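Local coordinates for pectate lyase II (PDB 2QY1), which probably cleaves pectate, the polygalacturonate backbone of pectin, by beta-elimination, acting as a secreted polysaccharide lyase, at residues 151-159 / 171-182; 225-233 / 246-254. The protein carries 2 engineered substitutions. All blocks are in the same frame, centred on the assembly; numbering follows the deposited sequence.

Contact 1. Residues 151-159 / 171-182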
# COMPACT_ATOMS: atom_id res chain seq x y z
N PHE A 151 -12.89 5.34 -7.83
CA PHE A 151 -11.73 4.46 -7.91
C PHE A 151 -11.71 3.57 -6.66
O PHE A 151 -12.59 3.70 -5.81
CB PHE A 151 -10.44 5.28 -8.06
CG PHE A 151 -10.40 6.10 -9.32
CD1 PHE A 151 -9.91 5.55 -10.50
CD2 PHE A 151 -10.88 7.41 -9.33
CE1 PHE A 151 -9.89 6.30 -11.68
CE2 PHE A 151 -10.87 8.16 -10.50
CZ PHE A 151 -10.37 7.61 -11.68
N ASP A 152 -10.74 2.67 -6.56
CA ASP A 152 -10.65 1.76 -5.41
C ASP A 152 -9.32 1.91 -4.66
O ASP A 152 -8.76 3.00 -4.61
CB ASP A 152 -10.91 0.31 -5.84
CG ASP A 152 -10.78 -0.70 -4.69
OD1 ASP A 152 -9.84 -1.52 -4.73
OD2 ASP A 152 -11.60 -0.66 -3.74
N GLY A 153 -8.82 0.81 -4.10
CA GLY A 153 -7.66 0.83 -3.21
C GLY A 153 -6.34 1.01 -3.92
O GLY A 153 -6.21 0.70 -5.10
N GLY A 154 -5.36 1.53 -3.18
CA GLY A 154 -4.03 1.77 -3.74
C GLY A 154 -3.14 0.57 -3.51
O GLY A 154 -2.83 -0.17 -4.44
N ILE A 155 -2.74 0.37 -2.25
CA ILE A 155 -1.90 -0.76 -1.88
C ILE A 155 -2.59 -1.49 -0.73
O ILE A 155 -2.47 -1.10 0.43
CB ILE A 155 -0.46 -0.30 -1.51
CG1 ILE A 155 0.18 0.41 -2.72
CG2 ILE A 155 0.39 -1.50 -1.07
CD1 ILE A 155 1.30 1.35 -2.37
N ASP A 156 -3.32 -2.54 -1.09
CA ASP A 156 -4.24 -3.21 -0.16
C ASP A 156 -3.83 -4.64 0.17
O ASP A 156 -3.24 -5.33 -0.66
CB ASP A 156 -5.65 -3.25 -0.74
CG ASP A 156 -6.28 -1.87 -0.85
OD1 ASP A 156 -5.74 -0.90 -0.29
OD2 ASP A 156 -7.34 -1.78 -1.50
N MET A 157 -4.16 -5.07 1.39
CA MET A 157 -4.09 -6.48 1.76
C MET A 157 -5.22 -6.86 2.73
O MET A 157 -5.70 -6.02 3.50
CB MET A 157 -2.71 -6.87 2.30
CG MET A 157 -2.29 -6.22 3.62
SD MET A 157 -0.50 -6.30 3.88
CE MET A 157 0.07 -4.96 2.86
N LYS A 158 -5.65 -8.11 2.66
CA LYS A 158 -6.77 -8.58 3.47
C LYS A 158 -6.72 -10.09 3.68
O LYS A 158 -5.99 -10.80 2.98
CB LYS A 158 -8.11 -8.19 2.83
CG LYS A 158 -8.35 -8.81 1.45
CD LYS A 158 -9.72 -8.44 0.92
CE LYS A 158 -9.83 -8.76 -0.57
NZ LYS A 158 -11.00 -8.07 -1.18
N LYS A 159 -7.50 -10.56 4.65
CA LYS A 159 -7.71 -11.99 4.89
C LYS A 159 -6.43 -12.77 5.24
O LYS A 159 -6.26 -13.93 4.85
CB LYS A 159 -8.48 -12.63 3.72
CG LYS A 159 -9.90 -12.09 3.54
CD LYS A 159 -10.65 -12.77 2.40
CE LYS A 159 -10.31 -12.13 1.05
NZ LYS A 159 -10.68 -12.99 -0.11
N VAL A 171 2.18 7.51 -3.50
CA VAL A 171 0.74 7.50 -3.74
C VAL A 171 0.21 8.92 -3.64
O VAL A 171 0.32 9.57 -2.59
CB VAL A 171 -0.02 6.58 -2.74
CG1 VAL A 171 -1.50 6.48 -3.12
CG2 VAL A 171 0.61 5.19 -2.68
N TYR A 172 -0.35 9.42 -4.74
CA TYR A 172 -0.89 10.78 -4.78
C TYR A 172 -2.20 10.87 -5.55
O TYR A 172 -2.53 9.97 -6.33
CB TYR A 172 0.16 11.77 -5.33
CG TYR A 172 0.46 11.63 -6.81
CD1 TYR A 172 -0.25 12.36 -7.76
CD2 TYR A 172 1.48 10.78 -7.26
CE1 TYR A 172 0.03 12.24 -9.12
CE2 TYR A 172 1.77 10.65 -8.61
CZ TYR A 172 1.04 11.38 -9.53
OH TYR A 172 1.33 11.27 -10.87
N ASN A 173 -2.95 11.95 -5.32
CA ASN A 173 -4.26 12.16 -5.95
C ASN A 173 -5.11 10.90 -5.84
O ASN A 173 -5.65 10.41 -6.83
CB ASN A 173 -4.11 12.61 -7.40
CG ASN A 173 -3.44 13.97 -7.53
OD1 ASN A 173 -3.27 14.69 -6.55
ND2 ASN A 173 -3.07 14.33 -8.75
N TYR A 174 -5.22 10.37 -4.62
CA TYR A 174 -5.81 9.07 -4.38
C TYR A 174 -6.70 9.14 -3.15
O TYR A 174 -6.28 9.66 -2.12
CB TYR A 174 -4.71 8.02 -4.19
CG TYR A 174 -5.07 6.69 -4.76
CD1 TYR A 174 -4.78 6.37 -6.09
CD2 TYR A 174 -5.75 5.74 -3.99
CE1 TYR A 174 -5.14 5.15 -6.63
CE2 TYR A 174 -6.11 4.52 -4.53
CZ TYR A 174 -5.80 4.23 -5.84
OH TYR A 174 -6.16 3.01 -6.38
N GLN A 175 -7.93 8.64 -3.24
CA GLN A 175 -8.86 8.74 -2.11
C GLN A 175 -8.51 7.76 -0.98
O GLN A 175 -8.33 8.17 0.17
CB GLN A 175 -10.32 8.56 -2.53
CG GLN A 175 -11.30 8.94 -1.40
CD GLN A 175 -12.69 8.32 -1.54
OE1 GLN A 175 -12.97 7.59 -2.49
NE2 GLN A 175 -13.57 8.63 -0.60
N LYS A 176 -8.43 6.47 -1.32
CA LYS A 176 -8.24 5.42 -0.32
C LYS A 176 -6.93 4.68 -0.54
O LYS A 176 -6.83 3.79 -1.38
CB LYS A 176 -9.45 4.48 -0.32
CG LYS A 176 -10.68 5.13 0.32
CD LYS A 176 -11.93 4.29 0.21
CE LYS A 176 -12.94 4.65 1.30
NZ LYS A 176 -13.37 6.08 1.25
N VAL A 177 -5.92 5.06 0.24
CA VAL A 177 -4.53 4.70 -0.05
C VAL A 177 -4.19 3.23 0.21
O VAL A 177 -3.72 2.53 -0.69
CB VAL A 177 -3.53 5.61 0.71
CG1 VAL A 177 -2.08 5.19 0.44
CG2 VAL A 177 -3.74 7.05 0.31
N ALA A 178 -4.41 2.77 1.44
CA ALA A 178 -3.92 1.46 1.86
C ALA A 178 -4.85 0.79 2.85
O ALA A 178 -5.04 1.28 3.97
CB ALA A 178 -2.51 1.59 2.44
N LEU A 179 -5.43 -0.33 2.44
CA LEU A 179 -6.27 -1.13 3.31
C LEU A 179 -5.47 -2.30 3.87
O LEU A 179 -4.65 -2.89 3.16
CB LEU A 179 -7.50 -1.65 2.55
CG LEU A 179 -8.59 -2.41 3.31
CD1 LEU A 179 -9.27 -1.51 4.35
CD2 LEU A 179 -9.62 -2.95 2.34
N ASN A 180 -5.69 -2.61 5.14
CA ASN A 180 -5.06 -3.76 5.77
C ASN A 180 -6.09 -4.44 6.68
O ASN A 180 -6.19 -4.11 7.86
CB ASN A 180 -3.81 -3.33 6.55
CG ASN A 180 -2.83 -4.47 6.77
OD1 ASN A 180 -3.22 -5.59 7.10
ND2 ASN A 180 -1.54 -4.19 6.58
N GLY A 181 -6.84 -5.38 6.11
CA GLY A 181 -8.00 -5.97 6.79
C GLY A 181 -9.26 -5.32 6.25
O GLY A 181 -9.44 -4.11 6.39
N TYR A 182 -10.13 -6.12 5.63
CA TYR A 182 -11.20 -5.57 4.79
C TYR A 182 -12.50 -5.22 5.53
O TYR A 182 -13.30 -4.42 5.04
CB TYR A 182 -11.50 -6.50 3.61
CG TYR A 182 -12.43 -7.65 3.93
CD1 TYR A 182 -11.94 -8.84 4.46
CD2 TYR A 182 -13.80 -7.54 3.70
CE1 TYR A 182 -12.78 -9.90 4.76
CE2 TYR A 182 -14.66 -8.60 4.01
CZ TYR A 182 -14.14 -9.77 4.53
OH TYR A 182 -14.98 -10.82 4.83
O HOH W 1 -8.01 2.85 -8.38
O HOH W 2 -9.45 5.61 -4.17
O HOH W 3 -2.11 -2.06 2.90
O HOH W 4 -7.38 1.32 0.06

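Contact 2. Residues 225-233 / 246-254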
# COMPACT_ATOMS: atom_id res chain seq x y z
N ASN A 225 -0.86 16.89 2.89
CA ASN A 225 -2.20 17.08 2.33
C ASN A 225 -3.04 15.80 2.36
O ASN A 225 -3.48 15.28 1.32
CB ASN A 225 -2.13 17.73 0.94
CG ASN A 225 -1.61 19.16 0.98
OD1 ASN A 225 -0.67 19.52 0.28
ND2 ASN A 225 -2.22 19.97 1.83
N VAL A 226 -3.22 15.29 3.57
CA VAL A 226 -4.08 14.14 3.84
C VAL A 226 -5.31 14.70 4.54
O VAL A 226 -5.23 15.20 5.66
CB VAL A 226 -3.36 13.09 4.72
CG1 VAL A 226 -4.21 11.84 4.89
CG2 VAL A 226 -1.99 12.74 4.14
N THR A 227 -6.45 14.64 3.85
CA THR A 227 -7.57 15.53 4.16
C THR A 227 -8.69 14.98 5.06
O THR A 227 -9.46 15.76 5.62
CB THR A 227 -8.18 16.14 2.87
OG1 THR A 227 -8.53 15.08 1.97
CG2 THR A 227 -7.18 17.08 2.20
N THR A 228 -8.77 13.66 5.20
CA THR A 228 -9.82 13.05 6.03
C THR A 228 -9.23 12.42 7.29
O THR A 228 -9.65 12.75 8.40
CB THR A 228 -10.68 12.03 5.23
OG1 THR A 228 -11.43 12.72 4.22
CG2 THR A 228 -11.65 11.28 6.14
N SER A 229 -8.28 11.50 7.10
CA SER A 229 -7.59 10.84 8.21
C SER A 229 -6.35 10.12 7.70
O SER A 229 -6.30 9.71 6.53
CB SER A 229 -8.52 9.85 8.93
OG SER A 229 -9.02 8.88 8.03
N GLY A 230 -5.36 9.97 8.56
CA GLY A 230 -4.10 9.33 8.19
C GLY A 230 -4.03 7.87 8.57
O GLY A 230 -4.74 7.03 8.01
N ILE A 231 -3.17 7.56 9.54
CA ILE A 231 -3.04 6.21 10.07
C ILE A 231 -4.26 5.92 10.94
O ILE A 231 -4.48 6.59 11.96
CB ILE A 231 -1.74 6.04 10.90
CG1 ILE A 231 -0.51 6.34 10.05
CG2 ILE A 231 -1.66 4.64 11.51
CD1 ILE A 231 0.73 6.74 10.84
N ASN A 232 -5.05 4.93 10.53
CA ASN A 232 -6.26 4.56 11.25
C ASN A 232 -6.15 3.12 11.75
O ASN A 232 -6.33 2.17 10.98
CB ASN A 232 -7.49 4.74 10.35
CG ASN A 232 -8.79 4.76 11.13
OD1 ASN A 232 -8.81 4.69 12.36
ND2 ASN A 232 -9.90 4.87 10.41
N VAL A 233 -5.84 2.96 13.04
CA VAL A 233 -5.60 1.65 13.63
C VAL A 233 -6.86 1.16 14.35
O VAL A 233 -7.40 1.86 15.20
CB VAL A 233 -4.41 1.66 14.61
CG1 VAL A 233 -3.99 0.24 14.96
CG2 VAL A 233 -3.22 2.41 14.01
N PHE A 246 4.97 14.37 9.43
CA PHE A 246 3.57 14.75 9.23
C PHE A 246 3.44 16.26 9.00
O PHE A 246 4.00 17.05 9.77
CB PHE A 246 2.72 14.38 10.45
CG PHE A 246 2.66 12.90 10.74
CD1 PHE A 246 3.49 12.34 11.70
CD2 PHE A 246 1.75 12.08 10.07
CE1 PHE A 246 3.42 10.98 11.99
CE2 PHE A 246 1.67 10.72 10.35
CZ PHE A 246 2.52 10.17 11.31
N GLU A 247 2.70 16.65 7.97
CA GLU A 247 2.29 18.05 7.78
C GLU A 247 1.03 18.13 6.92
O GLU A 247 0.77 17.24 6.11
CB GLU A 247 3.42 18.91 7.19
CG GLU A 247 3.91 18.49 5.81
CD GLU A 247 4.97 19.42 5.26
OE1 GLU A 247 5.24 20.46 5.88
OE2 GLU A 247 5.55 19.10 4.20
N ASN A 248 0.26 19.20 7.10
CA ASN A 248 -1.00 19.41 6.38
C ASN A 248 -1.85 18.13 6.35
O ASN A 248 -2.18 17.61 5.29
CB ASN A 248 -0.73 19.94 4.96
CG ASN A 248 0.11 21.20 4.96
OD1 ASN A 248 1.17 21.26 4.32
ND2 ASN A 248 -0.34 22.22 5.67
N ILE A 249 -2.17 17.63 7.54
CA ILE A 249 -2.85 16.35 7.68
C ILE A 249 -3.93 16.43 8.76
O ILE A 249 -3.70 16.96 9.84
CB ILE A 249 -1.85 15.17 7.94
CG1 ILE A 249 -2.58 13.85 8.19
CG2 ILE A 249 -0.89 15.50 9.10
CD1 ILE A 249 -1.73 12.59 7.96
N LYS A 250 -5.12 15.92 8.42
CA LYS A 250 -6.22 15.82 9.38
C LYS A 250 -6.23 14.42 9.97
O LYS A 250 -6.03 13.44 9.25
CB LYS A 250 -7.55 16.13 8.70
CG LYS A 250 -8.73 16.22 9.66
CD LYS A 250 -9.99 16.69 8.96
CE LYS A 250 -11.13 16.84 9.95
NZ LYS A 250 -12.27 17.60 9.35
N ASN A 251 -6.44 14.33 11.28
CA ASN A 251 -6.41 13.06 12.02
C ASN A 251 -5.24 12.15 11.62
O ASN A 251 -5.47 11.04 11.12
CB ASN A 251 -7.75 12.32 11.88
CG ASN A 251 -8.94 13.19 12.19
OD1 ASN A 251 -9.81 13.40 11.34
ND2 ASN A 251 -9.00 13.71 13.42
N PRO A 252 -3.99 12.63 11.81
CA PRO A 252 -2.82 11.86 11.35
C PRO A 252 -2.69 10.49 11.99
O PRO A 252 -2.29 9.53 11.33
CB PRO A 252 -1.63 12.76 11.74
CG PRO A 252 -2.16 13.68 12.79
CD PRO A 252 -3.60 13.90 12.44
N VAL A 253 -3.02 10.39 13.28
CA VAL A 253 -3.03 9.12 13.99
C VAL A 253 -4.35 9.02 14.74
O VAL A 253 -4.64 9.82 15.64
CB VAL A 253 -1.83 8.99 14.96
CG1 VAL A 253 -1.92 7.69 15.75
CG2 VAL A 253 -0.51 9.05 14.20
N THR A 254 -5.16 8.04 14.36
CA THR A 254 -6.51 7.91 14.91
C THR A 254 -6.97 6.45 14.96
O THR A 254 -6.34 5.57 14.37
CB THR A 254 -7.54 8.77 14.12
OG1 THR A 254 -8.83 8.70 14.74
CG2 THR A 254 -7.65 8.31 12.66

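Contact 1. Residues 151-159 / 171-182
D156 reaches across to L179 with every atom of its side chain. Its CB lies 4.0 Å from L179 O, and CG settles 3.6 Å from L179 CB. With CG beside the backbone N and anti to the carbonyl carbon (chi1 -67°), OD1 receives the N-H of L179 at 2.8 Å (L179 N to D156 OD1), 45° above the carboxylate plane. A water also donates to OD1 and bridges it to K176 O. OD2 keeps a looser contact, 4.1 Å from L179 CB. The carboxylate thus takes this N-H in place of I155 O, which stands 3.7 Å from L179 N and accepts from a water that also bonds L179 O. Beyond it the backbones meet in a single bridge: M157 N bonds L179 O, and M157 O accepts from G181 N. At the other end Y174 OH donates to G153 O at 2.6 Å, 69° out of the carbonyl plane; S115 and a water also bond this hydroxyl. K158 CD meets Y182 CB at 3.8 Å. A later coil that turns corners and then runs parallel, residue for residue, beside the strand of the coil before it is characteristic of the right-handed parallel beta-helix of polysaccharide lyase family 1.

Contact 2. Residues 225-233 / 246-254
V226 and I249 lie side by side and point the same way, V226 CB 3.6 Å from I249 CG1. Their backbones run parallel: V226 N bonds N248 O, and V226 O takes the N-H of K250 almost straight, at 2.9 Å (K250 N to V226 O, 169° at the hydrogen). The register then slips by one residue through the loops, and a second ladder begins where G230 N meets N251 O and I231 N meets P252 O. T254 N to I231 O (2.9 Å) and V233 N to T254 O carry it on. G230 CA passes 4.0 Å from I249 CD1, so the chains run close here. I231, in the second ladder, points to the same face as V253. Its CG1 stands beside the backbone N (chi1 -59°), and CD1 comes in the plane of the F246 ring, at its edge, 3.9 Å from F246 CZ.

Further out, that ring is stacked on F223 and also meets W292 and I275. T254 OG1 is bonded to A287 O, N288 OD1 and R256 NE, while its CG2 lies 3.7 Å from I231 O. At the corner, N225 and N248 have amide planes only 10° apart; N248 OD1 accepts from N224, and N225 touches N203 of the preceding coil. Stacked asparagines at successive corners form a ladder along the turn, a feature pectate lyases are known for, here marking a turn between two faces of the parallel beta-helix.

In the fold
Contacts 1 and 2 are steps on the same beta-helix, separated by one coil, with centres 15 Å apart and nearest atoms about 7 Å apart, so they do not touch. The intervening coil fills the interval: V204 meets Y174 and V177 from contact 1 and V226 from contact 2, and strand 210-212 pairs in parallel with both 176-180 and 231-234. At the corner the asparagine stack joins them too, through N173, N203 and N225. On the outside, the side chains of K176 and of N232 each lie about 5 Å from a bound phosphate, probably from the crystallisation liquor, consistent with an anion-attracting surface near where relatives bind pectate.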